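Local atomic coordinates of sugar ABC transporter (Sugar-binding protein) (Bacillus halodurans, PDB entry 4YO7), a protein that binds myo-inositol and probably serves as the solute-binding component of a sugar ABC transporter. Residues Asn170-Asp175 and Asp230-Asn235; Val256-Ile261 and Gly274-Thr279. One frame throughout, in Å; residues are numbered along the deposited sequence.

Contact 1: residues Asn170-Asp175 and Asp230-Asn235; sequences NIAIMD and DAVVAN
Parallel strand pairing in the sheet of this lobe joins Asn170-Asp175 to Asp230-Asn235, with Ile171, Ala172, Ile173 and Met174 level with Ala231, Val232, Val233 and Ala234. The ladder is entered through a carboxylate: Asn170 N meets the anti lone pair of Asp230 OD2 at 2.8 Å, almost straight at 176°. Asn170 O then accepts twice, from Asp230 N at 2.8 Å and, more loosely, from Ala231 N at 3.3 Å. Further along, Ala172 N donates to Ala231 O, and the alternation continues through Val233 N to Ala172 O, Met174 N to Val233 O and Asn235 N to Met174 O.

These strands are the inner pair of an alpha/beta domain, lying between strands 200-207 and 257-259, and helices cover both of their faces. Under helix 150-164, Ile171 CD1 rests on Ala231 CB at 3.8 Å, brought there by a bent chain (chi2 -59°), while Ile171 CG2 meets Val233 CG2 at 3.8 Å, the two side chains crossing at a slant. Beneath helix 212-224, Met174, a selenomethionine, sets its CB 4.0 Å from Ala234 CB and extends its chain so that CE approaches Val232 CG1.

At the C-terminal ends the side chains of Asp175 and Asn235 run alongside one another, their planes turned 59° apart. Asp175 OD1 and Asn235 OD1, 3.7 Å apart, are both acceptors with donors of their own: Thr187 and Gln183 serve the carboxylate oxygen, Gly176 N the amide oxygen. Asn235 ND2 also bonds Thr187 OG1, and the side chain of Asn235 lies about 7 Å from the bound inositol.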
# COMPACT_ATOMS: atom_id res chain seq x y z
N ASN A 170 2.94 -8.56 -24.60
CA ASN A 170 2.80 -9.61 -23.62
C ASN A 170 3.11 -9.07 -22.23
O ASN A 170 4.18 -8.52 -22.02
CB ASN A 170 3.74 -10.76 -23.94
CG ASN A 170 3.32 -11.54 -25.17
OD1 ASN A 170 2.22 -11.36 -25.70
ND2 ASN A 170 4.17 -12.45 -25.60
N ILE A 171 2.16 -9.21 -21.31
CA ILE A 171 2.28 -8.61 -19.99
C ILE A 171 2.54 -9.69 -18.96
O ILE A 171 1.87 -10.72 -18.97
CB ILE A 171 1.00 -7.84 -19.63
CG1 ILE A 171 0.58 -6.90 -20.78
CG2 ILE A 171 1.19 -7.08 -18.34
CD1 ILE A 171 1.63 -5.88 -21.14
N ALA A 172 3.51 -9.46 -18.07
CA ALA A 172 3.75 -10.30 -16.90
C ALA A 172 3.36 -9.48 -15.67
O ALA A 172 3.89 -8.39 -15.46
CB ALA A 172 5.21 -10.72 -16.83
N ILE A 173 2.39 -9.98 -14.90
CA ILE A 173 1.90 -9.29 -13.71
C ILE A 173 2.47 -9.91 -12.45
O ILE A 173 2.34 -11.13 -12.25
CB ILE A 173 0.35 -9.33 -13.63
CG1 ILE A 173 -0.26 -8.52 -14.77
CG2 ILE A 173 -0.14 -8.78 -12.29
CD1 ILE A 173 -1.77 -8.59 -14.85
N MSE A 174 3.11 -9.09 -11.62
CA MSE A 174 3.56 -9.51 -10.29
C MSE A 174 2.53 -9.12 -9.25
O MSE A 174 2.38 -7.95 -8.89
CB MSE A 174 4.93 -8.92 -9.92
CG MSE A 174 6.00 -9.36 -10.85
SE MSE A 174 7.74 -8.78 -10.15
CE MSE A 174 8.85 -9.99 -11.20
N ASP A 175 1.81 -10.13 -8.78
CA ASP A 175 0.92 -10.00 -7.63
C ASP A 175 1.70 -9.73 -6.36
O ASP A 175 2.79 -10.31 -6.12
CB ASP A 175 0.06 -11.26 -7.40
CG ASP A 175 -1.17 -11.35 -8.28
OD1 ASP A 175 -1.90 -10.34 -8.47
OD2 ASP A 175 -1.44 -12.48 -8.74
N ASP A 230 6.91 -8.23 -22.77
CA ASP A 230 7.10 -6.86 -23.23
C ASP A 230 7.00 -5.86 -22.09
O ASP A 230 7.57 -4.78 -22.17
CB ASP A 230 6.09 -6.52 -24.33
CG ASP A 230 6.27 -7.38 -25.54
OD1 ASP A 230 7.35 -7.32 -26.15
OD2 ASP A 230 5.34 -8.14 -25.88
N ALA A 231 6.29 -6.23 -21.02
CA ALA A 231 6.15 -5.39 -19.83
C ALA A 231 5.97 -6.24 -18.60
O ALA A 231 5.28 -7.26 -18.62
CB ALA A 231 4.97 -4.45 -19.96
N VAL A 232 6.62 -5.80 -17.52
CA VAL A 232 6.48 -6.39 -16.21
C VAL A 232 5.75 -5.36 -15.37
O VAL A 232 6.24 -4.24 -15.21
CB VAL A 232 7.83 -6.76 -15.59
CG1 VAL A 232 7.65 -7.22 -14.13
CG2 VAL A 232 8.50 -7.83 -16.43
N VAL A 233 4.58 -5.72 -14.88
CA VAL A 233 3.70 -4.79 -14.20
C VAL A 233 3.47 -5.33 -12.79
O VAL A 233 2.86 -6.38 -12.61
CB VAL A 233 2.37 -4.61 -14.99
CG1 VAL A 233 1.50 -3.60 -14.31
CG2 VAL A 233 2.68 -4.15 -16.41
N ALA A 234 3.98 -4.60 -11.81
CA ALA A 234 4.02 -5.09 -10.43
C ALA A 234 3.08 -4.33 -9.54
O ALA A 234 2.97 -3.11 -9.64
CB ALA A 234 5.44 -5.00 -9.89
N ASN A 235 2.43 -5.04 -8.63
CA ASN A 235 1.54 -4.42 -7.66
C ASN A 235 2.25 -3.41 -6.72
O ASN A 235 1.55 -2.63 -6.04
CB ASN A 235 0.87 -5.47 -6.76
CG ASN A 235 -0.25 -6.29 -7.42
OD1 ASN A 235 -0.77 -7.22 -6.76
ND2 ASN A 235 -0.63 -6.00 -8.66

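Contact 2: residues Val256-Ile261 and Gly274-Thr279; sequences VIVAGI and GKLDVT. With MG (magnesium ion), chain C.
Asp277 OD2 is gripped from two directions: Val258 N donates to it at 2.8 Å and 168°, on the anti side and 19° out of the carboxylate plane, while water 1 donates to it at 2.6 Å. With CG anti to its own carbonyl carbon (chi1 -60°), the Asp277 side chain crosses that of Ile257 at about a right angle, with OD2 near Ile257 CG2. Water 1 also donates to Lys275 O at 2.7 Å and is a ligand of the magnesium ion, which Val256 O binds directly at 2.3 Å; Leu253 O and waters 2 and 3 complete the modelled ligands. Water 2 donates to Asp277 OD1, so both carboxylate oxygens address metal-bound waters.

The backbones are bridged once, at Ala259 and Val278. Asp277 N itself donates to Val258 O at 3.0 Å, Val278 N adds a weak bond to the same oxygen, and Gly260 N reaches Val278 O at 3.0 Å. Leu276 CD1 packs on Val258 CG1 at 3.9 Å, next to helix 265-272, and Ala259 CB faces Val278 CB. Replacing Asp277 with an alanine is likely to leave Val258 N without this acceptor and waters 1 and 2 without the carboxylate that orients them. The carboxylate thus acts in the magnesium ion's second shell, where its negative charge would be expected to offset part of the cation's charge through the bridging waters.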
# COMPACT_ATOMS: atom_id res chain seq x y z
N VAL A 256 12.26 -4.29 -22.04
CA VAL A 256 11.06 -4.56 -21.25
C VAL A 256 10.64 -3.28 -20.53
O VAL A 256 11.47 -2.60 -19.96
CB VAL A 256 11.32 -5.70 -20.22
CG1 VAL A 256 10.13 -5.99 -19.41
CG2 VAL A 256 11.70 -6.97 -20.95
N ILE A 257 9.35 -2.96 -20.58
CA ILE A 257 8.79 -1.87 -19.80
C ILE A 257 8.56 -2.40 -18.37
O ILE A 257 8.05 -3.50 -18.20
CB ILE A 257 7.47 -1.35 -20.43
CG1 ILE A 257 7.77 -0.68 -21.78
CG2 ILE A 257 6.73 -0.38 -19.50
CD1 ILE A 257 6.54 -0.21 -22.52
N VAL A 258 8.98 -1.64 -17.35
CA VAL A 258 8.76 -2.02 -15.95
C VAL A 258 7.90 -0.97 -15.26
O VAL A 258 8.14 0.23 -15.38
CB VAL A 258 10.09 -2.19 -15.19
CG1 VAL A 258 9.86 -2.71 -13.76
CG2 VAL A 258 11.01 -3.14 -15.95
N ALA A 259 6.92 -1.45 -14.52
CA ALA A 259 5.99 -0.59 -13.79
C ALA A 259 5.82 -1.06 -12.35
O ALA A 259 5.73 -2.26 -12.07
CB ALA A 259 4.66 -0.54 -14.51
N GLY A 260 5.71 -0.08 -11.44
CA GLY A 260 5.40 -0.32 -10.04
C GLY A 260 4.30 0.60 -9.53
O GLY A 260 3.69 1.34 -10.32
N ILE A 261 4.03 0.52 -8.23
CA ILE A 261 3.09 1.39 -7.52
C ILE A 261 3.70 1.72 -6.17
O ILE A 261 4.25 0.83 -5.53
CB ILE A 261 1.68 0.72 -7.34
CG1 ILE A 261 0.99 0.59 -8.71
CG2 ILE A 261 0.78 1.50 -6.35
CD1 ILE A 261 -0.23 -0.29 -8.74
N GLY A 274 16.50 5.87 -15.39
CA GLY A 274 15.96 5.30 -16.62
C GLY A 274 15.65 3.81 -16.58
O GLY A 274 15.50 3.18 -17.62
N LYS A 275 15.53 3.25 -15.38
CA LYS A 275 15.26 1.83 -15.20
C LYS A 275 13.79 1.49 -15.00
O LYS A 275 13.36 0.40 -15.36
CB LYS A 275 16.05 1.28 -14.02
CG LYS A 275 17.57 1.54 -14.13
CD LYS A 275 18.30 1.06 -12.88
CE LYS A 275 19.79 1.42 -12.92
NZ LYS A 275 20.57 0.59 -11.95
N LEU A 276 13.05 2.42 -14.40
CA LEU A 276 11.64 2.23 -14.06
C LEU A 276 10.83 3.17 -14.91
O LEU A 276 11.06 4.38 -14.87
CB LEU A 276 11.38 2.49 -12.57
CG LEU A 276 9.95 2.27 -12.07
CD1 LEU A 276 9.54 0.82 -12.15
CD2 LEU A 276 9.78 2.77 -10.64
N ASP A 277 9.89 2.63 -15.69
CA ASP A 277 9.13 3.42 -16.66
C ASP A 277 7.91 4.12 -16.08
O ASP A 277 7.57 5.22 -16.51
CB ASP A 277 8.69 2.53 -17.83
CG ASP A 277 9.87 1.91 -18.56
OD1 ASP A 277 10.48 2.61 -19.39
OD2 ASP A 277 10.21 0.75 -18.26
N VAL A 278 7.26 3.46 -15.13
CA VAL A 278 5.98 3.90 -14.60
C VAL A 278 5.92 3.61 -13.13
O VAL A 278 6.33 2.53 -12.70
CB VAL A 278 4.80 3.18 -15.31
CG1 VAL A 278 3.45 3.60 -14.71
CG2 VAL A 278 4.82 3.41 -16.81
N THR A 279 5.43 4.55 -12.33
CA THR A 279 4.94 4.19 -11.02
C THR A 279 3.75 5.07 -10.71
O THR A 279 3.29 5.83 -11.56
CB THR A 279 6.06 4.25 -9.92
OG1 THR A 279 5.53 3.79 -8.67
CG2 THR A 279 6.62 5.63 -9.72
MG MG C . 13.09 -0.99 -19.71
O HOH W 1 12.61 -0.09 -17.89
O HOH W 2 12.22 0.43 -21.00
O HOH W 3 14.50 0.55 -19.76

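In the fold
Contact 1 closes before contact 2 opens along the chain; their centres lie about 10 Å apart, and both reach the same parallel sheet. Strands 231-234 and 257-259 are neighbours there, connected by helix 237-249 in a beta-alpha-beta crossover; probable hydrogen bonds run from Val232 N to Ile257 O (2.8 Å) and from Ala234 N to Ala259 O (2.9 Å). Helix 150-164 packs on side chains from both contacts. Residues 274-279 extend the bridging beyond strand 257-259. Asn236 and Asp262, immediately following 230-235 and 256-261, line the inositol pocket, so these strands deliver ligand-binding residues at their C-terminal ends, while the magnesium ion sits by Val256, where contact 2 begins.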